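Long-range contacts in dihydropyrimidinase (Dictyostelium discoideum, PDB 2FTW), which catalyses the reversible, zinc-dependent hydrolytic ring opening of 5,6-dihydrouracil and 5,6-dihydrothymine, the second step of reductive pyrimidine breakdown: residues L314-D320 / V374-S378; V265-G269 / P469-I474; M311-A315 / G366-W370; S356-E360 / K431-I435. One frame throughout, in Å; residues are numbered along the deposited sequence. Where two conformers were deposited one is given.

Interaction 1: L314-D320 / V374-S378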
loop_
_atom_site.group_PDB
_atom_site.type_symbol
_atom_site.label_atom_id
_atom_site.label_comp_id
_atom_site.label_asym_id
_atom_site.label_seq_id
_atom_site.Cartn_x
_atom_site.Cartn_y
_atom_site.Cartn_z
ATOM N N LEU A 314 10.125 8.789 10.234
ATOM C CA LEU A 314 11.080 8.902 11.304
ATOM C C LEU A 314 10.430 8.554 12.623
ATOM O O LEU A 314 10.949 7.715 13.354
ATOM C CB LEU A 314 11.674 10.312 11.351
ATOM C CG LEU A 314 12.863 10.514 12.280
ATOM C CD1 LEU A 314 14.054 9.701 11.807
ATOM C CD2 LEU A 314 13.232 11.973 12.366
ATOM N N ALA A 315 9.294 9.187 12.916
ATOM C CA ALA A 315 8.508 8.889 14.125
ATOM C C ALA A 315 8.170 7.402 14.252
ATOM O O ALA A 315 8.210 6.852 15.340
ATOM C CB ALA A 315 7.215 9.710 14.139
ATOM N N ARG A 316 7.824 6.770 13.134
ATOM C CA ARG A 316 7.483 5.339 13.104
ATOM C C ARG A 316 8.675 4.420 13.296
ATOM O O ARG A 316 8.506 3.259 13.646
ATOM C CB ARG A 316 6.820 4.980 11.766
ATOM C CG ARG A 316 5.339 5.304 11.660
ATOM C CD ARG A 316 4.516 4.716 12.793
ATOM N NE ARG A 316 4.802 3.299 13.042
ATOM C CZ ARG A 316 4.802 2.709 14.243
ATOM N NH1 ARG A 316 4.546 3.396 15.353
ATOM N NH2 ARG A 316 5.065 1.416 14.343
ATOM N N GLY A 317 9.880 4.924 13.045
ATOM C CA GLY A 317 11.066 4.093 13.076
ATOM C C GLY A 317 11.345 3.384 11.765
ATOM O O GLY A 317 12.199 2.496 11.717
ATOM N N ASP A 318 10.641 3.787 10.703
ATOM C CA ASP A 318 10.923 3.294 9.356
ATOM C C ASP A 318 12.103 4.044 8.784
ATOM O O ASP A 318 12.730 3.581 7.829
ATOM C CB ASP A 318 9.698 3.426 8.445
ATOM C CG ASP A 318 8.691 2.313 8.670
ATOM O OD1 ASP A 318 9.097 1.135 8.524
ATOM O OD2 ASP A 318 7.506 2.603 9.013
ATOM N N LEU A 319 12.355 5.230 9.331
ATOM C CA LEU A 319 13.642 5.916 9.206
ATOM C C LEU A 319 14.205 5.996 10.612
ATOM O O LEU A 319 13.459 6.089 11.571
ATOM C CB LEU A 319 13.488 7.310 8.591
ATOM C CG LEU A 319 13.087 7.335 7.109
ATOM C CD1 LEU A 319 12.949 8.762 6.614
ATOM C CD2 LEU A 319 14.062 6.574 6.214
ATOM N N ASP A 320 15.519 5.912 10.741
ATOM C CA ASP A 320 16.101 5.617 12.049
ATOM C C ASP A 320 16.651 6.836 12.747
ATOM O O ASP A 320 16.276 7.112 13.879
ATOM C CB ASP A 320 17.176 4.542 11.934
ATOM C CG ASP A 320 16.629 3.254 11.386
ATOM O OD1 ASP A 320 16.475 3.158 10.141
ATOM O OD2 ASP A 320 16.335 2.354 12.202
ATOM N N VAL A 374 14.976 11.891 21.184
ATOM C CA VAL A 374 16.280 11.392 21.598
ATOM C C VAL A 374 16.709 10.177 20.752
ATOM O O VAL A 374 17.856 10.109 20.283
ATOM C CB VAL A 374 16.312 11.128 23.126
ATOM C CG1 VAL A 374 17.519 10.335 23.536
ATOM C CG2 VAL A 374 16.302 12.453 23.865
ATOM N N ARG A 375 15.782 9.252 20.515
ATOM C CA ARG A 375 16.053 8.122 19.614
ATOM C C ARG A 375 16.537 8.599 18.259
ATOM O O ARG A 375 17.573 8.171 17.790
ATOM C CB ARG A 375 14.799 7.286 19.404
ATOM C CG ARG A 375 15.048 5.983 18.694
ATOM C CD ARG A 375 13.883 5.587 17.860
ATOM N NE ARG A 375 14.001 6.129 16.514
ATOM C CZ ARG A 375 12.992 6.570 15.775
ATOM N NH1 ARG A 375 11.736 6.575 16.233
ATOM N NH2 ARG A 375 13.256 7.026 14.563
ATOM N N ALA A 376 15.755 9.481 17.635
ATOM C CA ALA A 376 16.063 10.048 16.316
ATOM C C ALA A 376 17.380 10.875 16.216
ATOM O O ALA A 376 17.948 11.002 15.120
ATOM C CB ALA A 376 14.905 10.891 15.864
ATOM N N THR A 377 17.857 11.436 17.335
ATOM C CA THR A 377 19.038 12.304 17.309
ATOM C C THR A 377 20.309 11.768 17.997
ATOM O O THR A 377 21.372 12.346 17.824
ATOM C CB THR A 377 18.743 13.678 17.921
ATOM O OG1 THR A 377 18.396 13.539 19.305
ATOM C CG2 THR A 377 17.645 14.384 17.154
ATOM N N SER A 378 20.208 10.696 18.783
ATOM C CA SER A 378 21.397 10.098 19.389
ATOM C C SER A 378 21.342 8.576 19.552
ATOM O O SER A 378 22.191 7.870 19.025
ATOM C CB SER A 378 21.703 10.742 20.742
ATOM O OG SER A 378 20.628 10.620 21.646
#
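Arg375 reaches out of helix 370-384 and lays the edge of its guanidinium against carbonyl oxygens at the end of helix 306-316 and in the turn that follows. Its NH2 is the busy nitrogen: it donates to Leu314 O at 2.7 Å and, almost straight at 170°, to Asp320 O at 3.1 Å. Both oxygens lie close to the guanidinium plane, though NH2 stands above the plane of the Asp320 carbonyl rather than on a lone pair. NH1 adds a weak bond to Leu314 O at 3.2 Å. That oxygen also takes the N-H of Gly317, and Gly317 N and Arg375 NH2 approach it from opposite faces of the carbonyl plane. Over one guanidinium face sits Gly317 CA, 4.0 Å from Arg375 NH2. Bends at chi2 and chi3 (90°) swing the flat group back to the turn. Leu314 runs past Arg375 in the opposite direction, and its CD2 rests on Ala376 CB at 4.0 Å. The carboxylate of Asp320 is engaged by others, in a salt bridge with Arg261 and a hydrogen bond from Gly269 N. Gly317, with positive phi, closes helix 306-316 in a Schellman motif. An arginine thus takes the Leu314 carbonyl in the last turn of the helix and the Asp320 carbonyl in the loop beyond it, where the chain leaves an outer helix of the (beta-alpha)8-barrel, a few residues before the zinc ligand Asp325.

Interaction 2: V265-G269 / P469-I474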
loop_
_atom_site.group_PDB
_atom_site.type_symbol
_atom_site.label_atom_id
_atom_site.label_comp_id
_atom_site.label_asym_id
_atom_site.label_seq_id
_atom_site.Cartn_x
_atom_site.Cartn_y
_atom_site.Cartn_z
ATOM N N VAL A 265 13.046 -7.146 6.044
ATOM C CA VAL A 265 14.384 -6.895 5.487
ATOM C C VAL A 265 15.172 -5.989 6.441
ATOM O O VAL A 265 14.608 -5.076 7.044
ATOM C CB VAL A 265 14.325 -6.284 4.051
ATOM C CG1 VAL A 265 15.712 -5.958 3.519
ATOM C CG2 VAL A 265 13.641 -7.237 3.098
ATOM N N ARG A 266 16.465 -6.284 6.585
ATOM C CA ARG A 266 17.368 -5.539 7.477
ATOM C C ARG A 266 17.961 -4.306 6.770
ATOM O O ARG A 266 19.094 -4.321 6.270
ATOM C CB ARG A 266 18.479 -6.462 7.995
ATOM C CG ARG A 266 19.364 -5.872 9.088
ATOM C CD ARG A 266 18.585 -5.451 10.332
ATOM N NE ARG A 266 17.820 -6.556 10.909
ATOM C CZ ARG A 266 18.319 -7.491 11.719
ATOM N NH1 ARG A 266 19.600 -7.468 12.066
ATOM N NH2 ARG A 266 17.532 -8.457 12.172
ATOM N N VAL A 267 17.154 -3.252 6.718
ATOM C CA VAL A 267 17.529 -1.984 6.084
ATOM C C VAL A 267 17.286 -0.842 7.091
ATOM O O VAL A 267 16.305 -0.848 7.851
ATOM C CB VAL A 267 16.760 -1.739 4.732
ATOM C CG1 VAL A 267 15.268 -1.858 4.918
ATOM C CG2 VAL A 267 17.100 -0.386 4.104
ATOM N N TYR A 268 18.224 0.098 7.113
ATOM C CA TYR A 268 18.111 1.316 7.918
ATOM C C TYR A 268 18.146 2.520 6.975
ATOM O O TYR A 268 18.684 2.440 5.870
ATOM C CB TYR A 268 19.232 1.393 8.955
ATOM C CG TYR A 268 19.301 0.168 9.846
ATOM C CD1 TYR A 268 20.014 -0.962 9.454
ATOM C CD2 TYR A 268 18.656 0.139 11.073
ATOM C CE1 TYR A 268 20.078 -2.084 10.248
ATOM C CE2 TYR A 268 18.719 -1.000 11.900
ATOM C CZ TYR A 268 19.426 -2.107 11.474
ATOM O OH TYR A 268 19.513 -3.228 12.279
ATOM N N GLY A 269 17.553 3.619 7.414
ATOM C CA GLY A 269 17.452 4.820 6.608
ATOM C C GLY A 269 17.768 6.076 7.393
ATOM O O GLY A 269 17.428 6.196 8.563
ATOM N N PRO A 469 24.695 -4.529 17.119
ATOM C CA PRO A 469 23.253 -4.733 17.048
ATOM C C PRO A 469 22.675 -4.955 15.647
ATOM O O PRO A 469 21.722 -5.709 15.501
ATOM C CB PRO A 469 22.706 -3.439 17.637
ATOM C CG PRO A 469 23.717 -3.060 18.666
ATOM C CD PRO A 469 25.043 -3.481 18.100
ATOM N N VAL A 470 23.245 -4.315 14.630
ATOM C CA VAL A 470 22.717 -4.439 13.276
ATOM C C VAL A 470 22.874 -5.876 12.730
ATOM O O VAL A 470 22.242 -6.234 11.756
ATOM C CB VAL A 470 23.308 -3.388 12.295
ATOM C CG1 VAL A 470 23.081 -1.966 12.800
ATOM C CG2 VAL A 470 24.759 -3.635 12.018
ATOM N N PHE A 471 23.692 -6.680 13.402
ATOM C CA PHE A 471 23.910 -8.083 13.067
ATOM C C PHE A 471 23.166 -9.059 13.960
ATOM O O PHE A 471 23.305 -10.265 13.782
ATOM C CB PHE A 471 25.416 -8.391 13.072
ATOM C CG PHE A 471 26.101 -7.971 11.813
ATOM C CD1 PHE A 471 26.535 -6.669 11.656
ATOM C CD2 PHE A 471 26.254 -8.869 10.760
ATOM C CE1 PHE A 471 27.137 -6.264 10.475
ATOM C CE2 PHE A 471 26.859 -8.484 9.569
ATOM C CZ PHE A 471 27.300 -7.177 9.422
ATOM N N ASP A 472 22.352 -8.561 14.892
ATOM C CA ASP A 472 21.546 -9.451 15.741
ATOM C C ASP A 472 20.488 -10.119 14.860
ATOM O O ASP A 472 19.850 -9.455 14.043
ATOM C CB ASP A 472 20.853 -8.693 16.890
ATOM C CG ASP A 472 21.836 -8.088 17.913
ATOM O OD1 ASP A 472 23.047 -8.395 17.895
ATOM O OD2 ASP A 472 21.374 -7.275 18.740
ATOM N N GLY A 473 20.331 -11.436 14.997
ATOM C CA GLY A 473 19.372 -12.198 14.192
ATOM C C GLY A 473 19.891 -12.802 12.895
ATOM O O GLY A 473 19.292 -13.737 12.355
ATOM N N ILE A 474 20.997 -12.284 12.381
ATOM C CA ILE A 474 21.476 -12.663 11.055
ATOM C C ILE A 474 22.046 -14.084 10.992
ATOM O O ILE A 474 21.868 -14.781 9.997
ATOM C CB ILE A 474 22.488 -11.639 10.558
ATOM C CG1 ILE A 474 21.733 -10.344 10.276
ATOM C CG2 ILE A 474 23.197 -12.123 9.304
ATOM C CD1 ILE A 474 22.592 -9.267 9.799
#
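The guanidinium of Arg266 meets the loop 469-474 through its edge, where the carbonyl oxygens of Val470 and Asp472 both lie near its plane; Ile474 CG1 comes up obliquely, 4.0 Å from Arg266 NH1. The Tyr268 ring is likewise approached at a slant, Val470 CG1 standing 3.9 Å from Tyr268 CZ. Asp472 O receives both terminal nitrogens of the arginine, NH1 at 2.8 Å and NH2 at 3.1 Å, the latter running nearly along the C=O axis. NH1 divides itself, since it also donates to Val470 O at 2.9 Å, descending from well above that carbonyl plane with a bent N-H...O angle of 138°. The side chain gets there with CG anti to the backbone N (chi1 -171°) and then a curl at chi2 and chi3 that turns the guanidinium onto the two carbonyls. Arg266 is the centre of an inverse gamma turn leading into strand 267-269, which lies beside strand 243-245 in the parallel sheet of the (beta-alpha)8-barrel. The loop, in turn, winds through a 3-10 segment at 469-471 to Gly473, the N-cap of helix 474-481. The Tyr268 side chain passes Val470 at an angle, with OH 3.6 Å from Val470 CA. The carboxylate of Asp472 has a partner of its own: its OD1 is hydrogen-bonded to Tyr23 OH of the second subunit. Thr369 of that same subunit packs on both Arg266 and Asp472, and a malonate ion, probably from the crystallisation liquor, is hydrogen-bonded to Gly473 N.

Interaction 3: M311-A315 / G366-W370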
loop_
_atom_site.group_PDB
_atom_site.type_symbol
_atom_site.label_atom_id
_atom_site.label_comp_id
_atom_site.label_asym_id
_atom_site.label_seq_id
_atom_site.Cartn_x
_atom_site.Cartn_y
_atom_site.Cartn_z
ATOM N N MET A 311 9.315 12.962 8.293
ATOM C CA MET A 311 9.195 12.982 9.758
ATOM C C MET A 311 8.213 11.930 10.267
ATOM O O MET A 311 8.467 11.295 11.290
ATOM C CB MET A 311 8.796 14.366 10.255
ATOM C CG MET A 311 8.856 14.542 11.766
ATOM S SD MET A 311 10.524 14.405 12.434
ATOM C CE MET A 311 11.176 16.061 12.193
ATOM N N ASP A 312 7.102 11.737 9.561
ATOM C CA ASP A 312 6.190 10.609 9.843
ATOM C C ASP A 312 6.924 9.267 9.892
ATOM O O ASP A 312 6.778 8.502 10.847
ATOM C CB ASP A 312 5.086 10.521 8.774
ATOM C CG ASP A 312 4.068 11.660 8.869
ATOM O OD1 ASP A 312 4.027 12.364 9.903
ATOM O OD2 ASP A 312 3.301 11.840 7.897
ATOM N N TYR A 313 7.728 8.984 8.872
ATOM C CA TYR A 313 8.489 7.723 8.836
ATOM C C TYR A 313 9.507 7.643 9.952
ATOM O O TYR A 313 9.743 6.571 10.527
ATOM C CB TYR A 313 9.213 7.587 7.512
ATOM C CG TYR A 313 8.346 7.072 6.392
ATOM C CD1 TYR A 313 7.759 5.820 6.479
ATOM C CD2 TYR A 313 8.134 7.819 5.235
ATOM C CE1 TYR A 313 6.959 5.310 5.439
ATOM C CE2 TYR A 313 7.344 7.314 4.180
ATOM C CZ TYR A 313 6.766 6.059 4.304
ATOM O OH TYR A 313 5.994 5.543 3.292
ATOM N N LEU A 314 10.125 8.789 10.234
ATOM C CA LEU A 314 11.080 8.902 11.304
ATOM C C LEU A 314 10.430 8.554 12.623
ATOM O O LEU A 314 10.949 7.715 13.354
ATOM C CB LEU A 314 11.674 10.312 11.351
ATOM C CG LEU A 314 12.863 10.514 12.280
ATOM C CD1 LEU A 314 14.054 9.701 11.807
ATOM C CD2 LEU A 314 13.232 11.973 12.366
ATOM N N ALA A 315 9.294 9.187 12.916
ATOM C CA ALA A 315 8.508 8.889 14.125
ATOM C C ALA A 315 8.170 7.402 14.252
ATOM O O ALA A 315 8.210 6.852 15.340
ATOM C CB ALA A 315 7.215 9.710 14.139
ATOM N N GLY A 366 3.702 17.839 16.932
ATOM C CA GLY A 366 3.039 16.690 17.553
ATOM C C GLY A 366 3.467 15.357 16.951
ATOM O O GLY A 366 2.999 14.305 17.371
ATOM N N LYS A 367 4.399 15.408 15.998
ATOM C CA LYS A 367 4.840 14.224 15.273
ATOM C C LYS A 367 5.742 13.344 16.111
ATOM O O LYS A 367 5.653 12.131 16.012
ATOM C CB LYS A 367 5.539 14.610 13.963
ATOM C CG LYS A 367 4.589 14.806 12.802
ATOM C CD LYS A 367 5.328 15.395 11.629
ATOM C CE LYS A 367 4.402 15.956 10.575
ATOM N NZ LYS A 367 3.953 14.884 9.676
ATOM N N LEU A 368 6.582 13.947 16.942
ATOM C CA LEU A 368 7.501 13.211 17.805
ATOM C C LEU A 368 7.287 13.580 19.258
ATOM O O LEU A 368 7.161 14.756 19.595
ATOM C CB LEU A 368 8.978 13.530 17.486
ATOM C CG LEU A 368 9.668 13.232 16.146
ATOM C CD1 LEU A 368 11.065 13.804 16.184
ATOM C CD2 LEU A 368 9.719 11.757 15.832
ATOM N N THR A 369 7.321 12.570 20.119
ATOM C CA THR A 369 7.461 12.800 21.561
ATOM C C THR A 369 8.910 13.147 21.899
ATOM O O THR A 369 9.805 13.046 21.064
ATOM C CB THR A 369 7.073 11.567 22.395
ATOM O OG1 THR A 369 8.043 10.533 22.201
ATOM C CG2 THR A 369 5.674 11.057 22.042
ATOM N N TRP A 370 9.140 13.547 23.143
ATOM C CA TRP A 370 10.491 13.832 23.632
ATOM C C TRP A 370 11.438 12.615 23.516
ATOM O O TRP A 370 12.592 12.745 23.084
ATOM C CB TRP A 370 10.430 14.266 25.098
ATOM C CG TRP A 370 9.904 15.643 25.354
ATOM C CD1 TRP A 370 9.533 16.582 24.429
ATOM C CD2 TRP A 370 9.742 16.260 26.636
ATOM N NE1 TRP A 370 9.121 17.731 25.064
ATOM C CE2 TRP A 370 9.251 17.565 26.415
ATOM C CE3 TRP A 370 9.936 15.824 27.950
ATOM C CZ2 TRP A 370 8.962 18.443 27.462
ATOM C CZ3 TRP A 370 9.649 16.701 28.993
ATOM C CH2 TRP A 370 9.165 17.993 28.739
#
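Met311 opens the contact by laying its CG across the aliphatic part of Lys367, 3.6 Å from Lys367 CD. Bends at chi2 and chi3 then carry SD over to Leu368, where it lies 3.8 Å from Leu368 CD1; the two side chains cross at about a right angle. Val358 and Asn361 of helix 354-363 also touch Met311, and Val358 touches Leu368. At the next residue the chemistry changes. The CA-CB bond of Asp312 leads off from the loop, yet its carboxylate turns back to meet the lysine: Lys367 NZ forms a salt bridge, modelled at a rather short 2.5 Å, with Asp312 OD1, coming from above the carboxylate plane. A bend at chi4 (-84°) brings the ammonium in, and the same nitrogen is also hydrogen-bonded to Gly308 O, one turn earlier. One turn further on, Ala315 is the close point of the backbones. Its CB touches Lys367 O at 3.4 Å, while Leu368 CD2 reaches in to 3.6 Å from Ala315 CA. The loop is set between two helix ends, with a Schellman motif at Gly366 finishing one helix and Thr369 as N-cap of the next. It is the loop connecting helices 354-363 and 370-384, packed here on helix 306-316 of the (beta-alpha)8-barrel.

Interaction 4: S356-E360 / K431-I435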
loop_
_atom_site.group_PDB
_atom_site.type_symbol
_atom_site.label_atom_id
_atom_site.label_comp_id
_atom_site.label_asym_id
_atom_site.label_seq_id
_atom_site.Cartn_x
_atom_site.Cartn_y
_atom_site.Cartn_z
ATOM N N SER A 356 17.476 21.471 16.482
ATOM C CA SER A 356 16.400 22.438 16.627
ATOM C C SER A 356 15.424 22.315 15.463
ATOM O O SER A 356 14.218 22.456 15.645
ATOM C CB SER A 356 16.953 23.860 16.732
ATOM O OG SER A 356 17.488 24.090 18.024
ATOM N N ILE A 357 15.951 22.040 14.271
ATOM C CA ILE A 357 15.103 21.769 13.118
ATOM C C ILE A 357 14.277 20.486 13.322
ATOM O O ILE A 357 13.084 20.433 12.971
ATOM C CB ILE A 357 15.945 21.680 11.806
ATOM C CG1 ILE A 357 16.177 23.064 11.207
ATOM C CG2 ILE A 357 15.213 20.876 10.738
ATOM C CD1 ILE A 357 16.601 24.115 12.166
ATOM N N VAL A 358 14.905 19.439 13.856
ATOM C CA VAL A 358 14.167 18.209 14.116
ATOM C C VAL A 358 13.130 18.491 15.203
ATOM O O VAL A 358 11.982 18.059 15.105
ATOM C CB VAL A 358 15.081 17.034 14.544
ATOM C CG1 VAL A 358 14.246 15.821 14.904
ATOM C CG2 VAL A 358 16.054 16.666 13.446
ATOM N N TRP A 359 13.542 19.224 16.235
ATOM C CA TRP A 359 12.628 19.602 17.308
ATOM C C TRP A 359 11.395 20.379 16.813
ATOM O O TRP A 359 10.247 20.030 17.128
ATOM C CB TRP A 359 13.368 20.419 18.377
ATOM C CG TRP A 359 12.533 20.621 19.573
ATOM C CD1 TRP A 359 11.602 21.590 19.763
ATOM C CD2 TRP A 359 12.530 19.822 20.756
ATOM N NE1 TRP A 359 11.006 21.447 20.986
ATOM C CE2 TRP A 359 11.563 20.372 21.625
ATOM C CE3 TRP A 359 13.256 18.695 21.174
ATOM C CZ2 TRP A 359 11.302 19.836 22.877
ATOM C CZ3 TRP A 359 12.986 18.160 22.408
ATOM C CH2 TRP A 359 12.016 18.729 23.250
ATOM N N GLU A 360 11.645 21.426 16.032
ATOM C CA GLU A 360 10.579 22.295 15.525
ATOM C C GLU A 360 9.592 21.539 14.619
ATOM O O GLU A 360 8.367 21.670 14.752
ATOM C CB GLU A 360 11.202 23.464 14.760
ATOM C CG GLU A 360 10.214 24.455 14.140
ATOM C CD GLU A 360 9.233 25.021 15.155
ATOM O OE1 GLU A 360 9.608 25.196 16.339
ATOM O OE2 GLU A 360 8.074 25.291 14.768
ATOM N N LYS A 431 11.921 30.131 12.307
ATOM C CA LYS A 431 11.746 30.278 13.739
ATOM C C LYS A 431 11.575 28.901 14.355
ATOM O O LYS A 431 10.738 28.104 13.918
ATOM C CB LYS A 431 10.556 31.163 14.105
ATOM C CG LYS A 431 10.615 31.614 15.576
ATOM C CD LYS A 431 9.286 32.128 16.107
ATOM C CE LYS A 431 9.451 32.657 17.519
ATOM N NZ LYS A 431 8.189 33.220 18.057
ATOM N N VAL A 432 12.395 28.637 15.360
ATOM C CA VAL A 432 12.361 27.388 16.093
ATOM C C VAL A 432 12.094 27.715 17.546
ATOM O O VAL A 432 12.484 28.773 18.025
ATOM C CB VAL A 432 13.694 26.597 15.967
ATOM C CG1 VAL A 432 13.910 26.158 14.555
ATOM C CG2 VAL A 432 14.889 27.396 16.459
ATOM N N THR A 433 11.410 26.812 18.234
ATOM C CA THR A 433 11.187 26.928 19.672
ATOM C C THR A 433 11.618 25.619 20.320
ATOM O O THR A 433 11.012 24.589 20.078
ATOM C CB THR A 433 9.702 27.231 19.971
ATOM O OG1 THR A 433 9.321 28.443 19.303
ATOM C CG2 THR A 433 9.461 27.390 21.464
ATOM N N GLY A 434 12.664 25.682 21.140
ATOM C CA GLY A 434 13.378 24.495 21.623
ATOM C C GLY A 434 14.813 24.491 21.119
ATOM O O GLY A 434 15.062 24.147 19.978
ATOM N N ILE A 435 15.758 24.907 21.959
ATOM C CA ILE A 435 17.165 24.949 21.562
ATOM C C ILE A 435 18.086 24.459 22.655
ATOM O O ILE A 435 17.723 24.440 23.826
ATOM C CB ILE A 435 17.618 26.372 21.153
ATOM C CG1 ILE A 435 17.593 27.315 22.356
ATOM C CG2 ILE A 435 16.767 26.892 19.994
ATOM C CD1 ILE A 435 17.903 28.755 22.021
HETATM O O HOH W 1 13.338 23.749 18.140
HETATM O O HOH W 2 8.943 28.179 16.474
#
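A helix of the (beta-alpha)8-barrel part, 354-363, here meets strand 431-441, probably of the beta-sandwich part of the enzyme, at the corner at Thr433 where the strand changes direction; strands 402-406 and 409-412 pair with it. Trp359 lies at the bend: Gly434 CA sits over its five-membered ring, 4.2 Å from the centroid and 27° off the normal, a CH-pi contact made close by the glycine's lack of a side chain. A chi1 of -171° carries the indole away from its own backbone N, and the rings of Trp370, Trp405 and Phe373 also meet it, Phe373 edge-to-face. At the next residue, Glu360 CB lies 3.8 Å from Val432 CG1, which also meets Ile357 CD1 at 4.1 Å. Glu360 then bends at chi2 (55°) so that its carboxylate passes beside the strand. OE1 accepts the backbone N-H of Thr433 at 3.1 Å, on its anti side and somewhat out of the carboxylate plane; Asn364 ND2 is a second donor to this oxygen. One water bridges the two backbones, donating to Ser356 O at 2.9 Å and to Gly434 O. A second water lies beside the glutamate, joined to Thr433 OG1, which is also hydrogen-bonded to Ser410 OG. That water donates to Glu360 OE1 at 3.1 Å and, more weakly, to Lys431 O.

Interactions 1 and 3 share Leu314 and Ala315 and work on the same helix, 306-316: interaction 1 takes a carbonyl of its last turn, interaction 3 its side chains. Interaction 4 adjoins interaction 3, with Trp359 against Trp370. Interaction 2 stands apart from 3 and 4, but meets interaction 1 where Asp320 N probably bonds to Gly269 O. Interaction 1 lies closest to the chain's centre, though all four are only partly buried. Arginine-to-carbonyl bonds dominate interactions 1 and 2, whereas interaction 3 combines a salt bridge with apolar packing and interaction 4 enlists waters. Interactions 1, 2 and 3 border the second subunit; no other chain touches 4.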